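PDB 4KW3: initiator protein NS1 from Human bocavirus, which probably binds and nicks the viral replication origin through this N-terminal nuclease domain, and unwinds it with a separate helicase domain, to start rolling-circle DNA replication. Local coordinates for residues C228-Y242 and L252-L264. Residues are numbered along the deposited sequence; the frame is centred on the assembly and turned at random.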
loop_
_atom_site.group_PDB
_atom_site.type_symbol
_atom_site.label_atom_id
_atom_site.label_comp_id
_atom_site.label_asym_id
_atom_site.label_seq_id
_atom_site.Cartn_x
_atom_site.Cartn_y
_atom_site.Cartn_z
ATOM N N CYS A 228 14.616 8.656 4.183
ATOM C CA CYS A 228 13.397 8.858 3.402
ATOM C C CYS A 228 12.393 9.766 4.065
ATOM O O CYS A 228 11.396 10.131 3.441
ATOM C CB CYS A 228 12.726 7.522 3.085
ATOM S SG CYS A 228 13.791 6.312 2.289
ATOM N N THR A 229 12.598 10.050 5.348
ATOM C CA THR A 229 11.658 10.872 6.128
ATOM C C THR A 229 12.297 12.186 6.480
ATOM O O THR A 229 13.418 12.220 7.011
ATOM C CB THR A 229 11.231 10.163 7.459
ATOM O OG1 THR A 229 10.769 8.835 7.171
ATOM C CG2 THR A 229 10.161 10.950 8.211
ATOM N N SER A 230 11.597 13.272 6.185
ATOM C CA SER A 230 12.082 14.599 6.561
ATOM C C SER A 230 11.815 14.871 8.041
ATOM O O SER A 230 10.809 14.436 8.589
ATOM C CB SER A 230 11.464 15.667 5.664
ATOM O OG SER A 230 10.063 15.706 5.828
ATOM N N PRO A 231 12.723 15.602 8.692
ATOM C CA PRO A 231 12.714 15.766 10.154
ATOM C C PRO A 231 11.389 16.207 10.777
ATOM O O PRO A 231 10.999 15.606 11.763
ATOM C CB PRO A 231 13.806 16.797 10.369
ATOM C CG PRO A 231 14.775 16.458 9.288
ATOM C CD PRO A 231 13.965 16.115 8.095
ATOM N N ASP A 232 10.681 17.165 10.194
ATOM C CA ASP A 232 9.351 17.552 10.692
ATOM C C ASP A 232 8.301 16.425 10.661
ATOM O O ASP A 232 7.217 16.538 11.239
ATOM C CB ASP A 232 8.824 18.729 9.885
ATOM C CG ASP A 232 9.655 19.970 10.079
ATOM O OD1 ASP A 232 10.447 20.013 11.047
ATOM O OD2 ASP A 232 9.515 20.898 9.259
ATOM N N ASN A 233 8.612 15.338 9.977
ATOM C CA ASN A 233 7.662 14.250 9.873
ATOM C C ASN A 233 8.114 12.980 10.572
ATOM O O ASN A 233 7.567 11.899 10.355
ATOM C CB ASN A 233 7.363 13.999 8.400
ATOM C CG ASN A 233 6.676 15.182 7.756
ATOM O OD1 ASN A 233 5.458 15.331 7.870
ATOM N ND2 ASN A 233 7.460 16.060 7.108
ATOM N N TRP A 234 9.088 13.125 11.457
ATOM C CA TRP A 234 9.626 11.973 12.153
ATOM C C TRP A 234 8.820 11.645 13.390
ATOM O O TRP A 234 8.566 12.507 14.229
ATOM C CB TRP A 234 11.062 12.206 12.532
ATOM C CG TRP A 234 11.700 11.022 13.128
ATOM C CD1 TRP A 234 11.900 10.767 14.458
ATOM C CD2 TRP A 234 12.262 9.917 12.410
ATOM N NE1 TRP A 234 12.562 9.567 14.604
ATOM C CE2 TRP A 234 12.787 9.023 13.363
ATOM C CE3 TRP A 234 12.368 9.596 11.050
ATOM C CZ2 TRP A 234 13.418 7.842 13.004
ATOM C CZ3 TRP A 234 12.998 8.409 10.691
ATOM C CH2 TRP A 234 13.518 7.555 11.662
ATOM N N PHE A 235 8.385 10.399 13.471
ATOM C CA PHE A 235 7.629 9.930 14.612
ATOM C C PHE A 235 8.613 9.235 15.527
ATOM O O PHE A 235 9.122 8.152 15.196
ATOM C CB PHE A 235 6.532 8.979 14.164
ATOM C CG PHE A 235 5.335 9.662 13.550
ATOM C CD1 PHE A 235 4.316 10.170 14.346
ATOM C CD2 PHE A 235 5.205 9.752 12.165
ATOM C CE1 PHE A 235 3.176 10.749 13.762
ATOM C CE2 PHE A 235 4.086 10.352 11.572
ATOM C CZ PHE A 235 3.072 10.861 12.378
ATOM N N ILE A 236 8.882 9.857 16.676
ATOM C CA ILE A 236 9.967 9.423 17.555
ATOM C C ILE A 236 9.814 7.970 18.067
ATOM O O ILE A 236 10.800 7.275 18.207
ATOM C CB ILE A 236 10.196 10.453 18.731
ATOM C CG1 ILE A 236 11.566 10.277 19.382
ATOM C CG2 ILE A 236 9.141 10.312 19.783
ATOM C CD1 ILE A 236 12.714 10.100 18.377
ATOM N N LEU A 237 8.593 7.476 18.270
ATOM C CA LEU A 237 8.441 6.138 18.861
ATOM C C LEU A 237 8.077 5.063 17.822
ATOM O O LEU A 237 7.908 3.887 18.144
ATOM C CB LEU A 237 7.426 6.152 20.028
ATOM C CG LEU A 237 7.755 7.031 21.248
ATOM C CD1 LEU A 237 6.644 6.973 22.285
ATOM C CD2 LEU A 237 9.102 6.657 21.866
ATOM N N ALA A 238 7.973 5.478 16.571
ATOM C CA ALA A 238 7.561 4.604 15.487
ATOM C C ALA A 238 8.603 3.527 15.216
ATOM O O ALA A 238 9.781 3.832 15.100
ATOM C CB ALA A 238 7.307 5.432 14.227
ATOM N N GLU A 239 8.189 2.265 15.151
ATOM C CA GLU A 239 9.133 1.195 14.796
ATOM C C GLU A 239 8.852 0.571 13.432
ATOM O O GLU A 239 9.655 -0.182 12.904
ATOM C CB GLU A 239 9.160 0.114 15.869
ATOM C CG GLU A 239 9.460 0.671 17.248
ATOM C CD GLU A 239 9.384 -0.375 18.331
ATOM O OE1 GLU A 239 8.284 -0.579 18.894
ATOM O OE2 GLU A 239 10.433 -0.987 18.611
ATOM N N LYS A 240 7.710 0.887 12.855
ATOM C CA LYS A 240 7.398 0.357 11.545
ATOM C C LYS A 240 7.341 1.479 10.509
ATOM O O LYS A 240 7.380 2.643 10.857
ATOM C CB LYS A 240 6.109 -0.470 11.574
ATOM C CG LYS A 240 6.339 -1.888 12.063
ATOM C CD LYS A 240 5.044 -2.687 11.940
ATOM C CE LYS A 240 5.289 -4.192 11.876
ATOM N NZ LYS A 240 6.027 -4.705 13.072
ATOM N N THR A 241 7.297 1.127 9.229
ATOM C CA THR A 241 7.426 2.139 8.195
ATOM C C THR A 241 6.294 2.086 7.195
ATOM O O THR A 241 5.504 1.137 7.183
ATOM C CB THR A 241 8.762 2.009 7.436
ATOM O OG1 THR A 241 8.818 0.752 6.757
ATOM C CG2 THR A 241 9.947 2.134 8.390
ATOM N N TYR A 242 6.183 3.128 6.378
ATOM C CA TYR A 242 5.266 3.072 5.243
ATOM C C TYR A 242 6.050 3.488 4.019
ATOM O O TYR A 242 7.057 4.199 4.121
ATOM C CB TYR A 242 4.054 4.009 5.424
ATOM C CG TYR A 242 4.393 5.443 5.149
ATOM C CD1 TYR A 242 5.023 6.222 6.122
ATOM C CD2 TYR A 242 4.133 6.024 3.903
ATOM C CE1 TYR A 242 5.349 7.524 5.876
ATOM C CE2 TYR A 242 4.488 7.345 3.651
ATOM C CZ TYR A 242 5.092 8.085 4.644
ATOM O OH TYR A 242 5.438 9.394 4.420
ATOM N N LEU A 252 -1.027 11.261 0.228
ATOM C CA LEU A 252 -0.631 12.082 1.364
ATOM C C LEU A 252 0.879 12.296 1.225
ATOM O O LEU A 252 1.659 11.360 1.383
ATOM C CB LEU A 252 -0.979 11.353 2.655
ATOM C CG LEU A 252 -0.545 11.822 4.040
ATOM C CD1 LEU A 252 -0.366 13.329 4.158
ATOM C CD2 LEU A 252 -1.557 11.303 5.042
ATOM N N PRO A 253 1.291 13.516 0.858
ATOM C CA PRO A 253 2.714 13.765 0.564
ATOM C C PRO A 253 3.538 13.682 1.843
ATOM O O PRO A 253 3.082 14.154 2.898
ATOM C CB PRO A 253 2.727 15.204 0.004
ATOM C CG PRO A 253 1.259 15.533 -0.321
ATOM C CD PRO A 253 0.469 14.733 0.709
ATOM N N GLU A 254 4.713 13.066 1.742
ATOM C CA GLU A 254 5.634 12.882 2.870
ATOM C C GLU A 254 5.711 14.096 3.764
ATOM O O GLU A 254 5.682 13.962 4.979
ATOM C CB GLU A 254 7.052 12.518 2.375
ATOM C CG GLU A 254 8.003 11.987 3.451
ATOM C CD GLU A 254 8.635 13.075 4.340
ATOM O OE1 GLU A 254 8.673 14.251 3.942
ATOM O OE2 GLU A 254 9.117 12.746 5.442
ATOM N N HIS A 255 5.799 15.286 3.177
ATOM C CA HIS A 255 6.104 16.466 3.993
ATOM C C HIS A 255 4.905 17.006 4.791
ATOM O O HIS A 255 5.078 17.837 5.662
ATOM C CB HIS A 255 6.744 17.571 3.141
ATOM C CG HIS A 255 5.868 18.050 2.035
ATOM N ND1 HIS A 255 5.858 17.460 0.786
ATOM C CD2 HIS A 255 4.958 19.051 1.989
ATOM C CE1 HIS A 255 4.979 18.082 0.019
ATOM N NE2 HIS A 255 4.418 19.051 0.725
ATOM N N TYR A 256 3.705 16.497 4.529
ATOM C CA TYR A 256 2.529 16.895 5.292
ATOM C C TYR A 256 2.072 15.821 6.283
ATOM O O TYR A 256 1.108 16.064 7.017
ATOM C CB TYR A 256 1.349 17.205 4.361
ATOM C CG TYR A 256 1.523 18.389 3.440
ATOM C CD1 TYR A 256 2.162 19.547 3.867
ATOM C CD2 TYR A 256 1.060 18.342 2.124
ATOM C CE1 TYR A 256 2.319 20.638 3.013
ATOM C CE2 TYR A 256 1.216 19.421 1.264
ATOM C CZ TYR A 256 1.845 20.566 1.715
ATOM O OH TYR A 256 1.999 21.643 0.865
ATOM N N ARG A 257 2.702 14.636 6.278
ATOM C CA ARG A 257 2.156 13.477 7.042
ATOM C C ARG A 257 1.941 13.837 8.521
ATOM O O ARG A 257 0.828 13.734 9.032
ATOM C CB ARG A 257 2.953 12.133 6.871
ATOM C CG ARG A 257 2.363 10.944 7.694
ATOM C CD ARG A 257 3.084 9.565 7.586
ATOM N NE ARG A 257 2.615 8.848 6.424
ATOM C CZ ARG A 257 1.924 7.712 6.418
ATOM N NH1 ARG A 257 1.626 7.043 7.520
ATOM N NH2 ARG A 257 1.567 7.217 5.256
ATOM N N LYS A 258 2.990 14.298 9.197
ATOM C CA LYS A 258 2.887 14.545 10.627
ATOM C C LYS A 258 1.849 15.622 10.937
ATOM O O LYS A 258 1.099 15.502 11.913
ATOM C CB LYS A 258 4.239 14.887 11.242
ATOM C CG LYS A 258 4.195 14.974 12.736
ATOM C CD LYS A 258 4.884 13.790 13.374
ATOM C CE LYS A 258 5.985 14.254 14.306
ATOM N NZ LYS A 258 5.410 15.053 15.413
ATOM N N ASN A 259 1.783 16.657 10.108
ATOM C CA ASN A 259 0.765 17.672 10.326
ATOM C C ASN A 259 -0.645 17.139 10.070
ATOM O O ASN A 259 -1.580 17.435 10.822
ATOM C CB ASN A 259 1.037 18.929 9.499
ATOM C CG ASN A 259 0.053 20.039 9.807
ATOM O OD1 ASN A 259 -0.453 20.708 8.907
ATOM N ND2 ASN A 259 -0.247 20.223 11.091
ATOM N N TYR A 260 -0.785 16.331 9.026
ATOM C CA TYR A 260 -2.059 15.660 8.715
ATOM C C TYR A 260 -2.539 14.865 9.920
ATOM O O TYR A 260 -3.685 15.008 10.339
ATOM C CB TYR A 260 -1.882 14.734 7.518
ATOM C CG TYR A 260 -3.152 14.347 6.824
ATOM C CD1 TYR A 260 -3.949 13.313 7.313
ATOM C CD2 TYR A 260 -3.525 14.961 5.633
ATOM C CE1 TYR A 260 -5.101 12.922 6.649
ATOM C CE2 TYR A 260 -4.665 14.594 4.974
ATOM C CZ TYR A 260 -5.461 13.571 5.484
ATOM O OH TYR A 260 -6.606 13.206 4.808
ATOM N N HIS A 261 -1.643 14.061 10.494
ATOM C CA HIS A 261 -1.935 13.322 11.724
ATOM C C HIS A 261 -2.335 14.208 12.905
ATOM O O HIS A 261 -3.272 13.891 13.645
ATOM C CB HIS A 261 -0.727 12.502 12.116
ATOM C CG HIS A 261 -0.880 11.793 13.419
ATOM N ND1 HIS A 261 -0.521 12.362 14.623
ATOM C CD2 HIS A 261 -1.356 10.561 13.712
ATOM C CE1 HIS A 261 -0.763 11.511 15.600
ATOM N NE2 HIS A 261 -1.273 10.411 15.076
ATOM N N ALA A 262 -1.610 15.313 13.069
ATOM C CA ALA A 262 -1.841 16.261 14.154
ATOM C C ALA A 262 -3.243 16.859 14.043
ATOM O O ALA A 262 -3.957 16.966 15.031
ATOM C CB ALA A 262 -0.798 17.362 14.114
ATOM N N THR A 263 -3.627 17.254 12.831
ATOM C CA THR A 263 -4.953 17.790 12.600
ATOM C C THR A 263 -6.044 16.767 12.944
ATOM O O THR A 263 -6.996 17.097 13.644
ATOM C CB THR A 263 -5.114 18.255 11.147
ATOM O OG1 THR A 263 -4.160 19.288 10.870
ATOM C CG2 THR A 263 -6.516 18.777 10.903
ATOM N N LEU A 264 -5.905 15.526 12.467
ATOM C CA LEU A 264 -6.840 14.468 12.859
ATOM C C LEU A 264 -6.890 14.269 14.369
ATOM O O LEU A 264 -7.957 14.116 14.950
ATOM C CB LEU A 264 -6.520 13.134 12.179
ATOM C CG LEU A 264 -6.773 13.065 10.680
ATOM C CD1 LEU A 264 -6.440 11.670 10.152
ATOM C CD2 LEU A 264 -8.205 13.453 10.366
#
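Ser-230 and Glu-254 meet through a two-pronged set of hydrogen bonds. The backbone N of Ser-230 donates its N-H to Glu-254 OE2 at 2.6 Å, from above the carboxylate plane, while Ser-230 OG donates to the syn lone pair of Glu-254 OE1 at 2.8 Å. Serine suits the place by offering a hydroxyl beside its own N-H, and glutamate because its chain, bent at chi2 (-79°), delivers both oxygens to one residue. Asn-233, carrying donor and acceptor on one short side chain, continues the network. Asn-233 OD1 accepts from the backbone N of Lys-258 at 3.0 Å, nearly straight and in the carbonyl plane, satisfying an amide in the first turn of helix 257-268. Its ND2 donates to Ser-230 OG, tying the two polar residues together, and weakly to His-255 O; together with the OD1 bond, these hold the amide in one rotation.

The guanidinium of Arg-257 lies flat on one face of Tyr-242, planes 20° apart and centres 3.3 Å apart, a cation-pi stack that a flat cation is well shaped to make. Lys-258, with a long methylene chain, lays CD over a face of Phe-235, 3.6 Å from the ring centroid, in a CH-pi contact. The same phenyl, flat enough to offer an edge as well, turns it to the face of His-261 in a T-shaped pair, planes at 85°.

Arg-257 also donates to Leu-213 O, in the predicted RCR-3 motif, and to Gln-106 OE1 on strand 101-109. Tyr-242 lies near Glu-108, a predicted metal ligand. The contact thus packs helix 257-268 and the turn before it against the loop after helix 225-228 and the first residues of strand 241-247, beside strand 216-217 and helix 204-212.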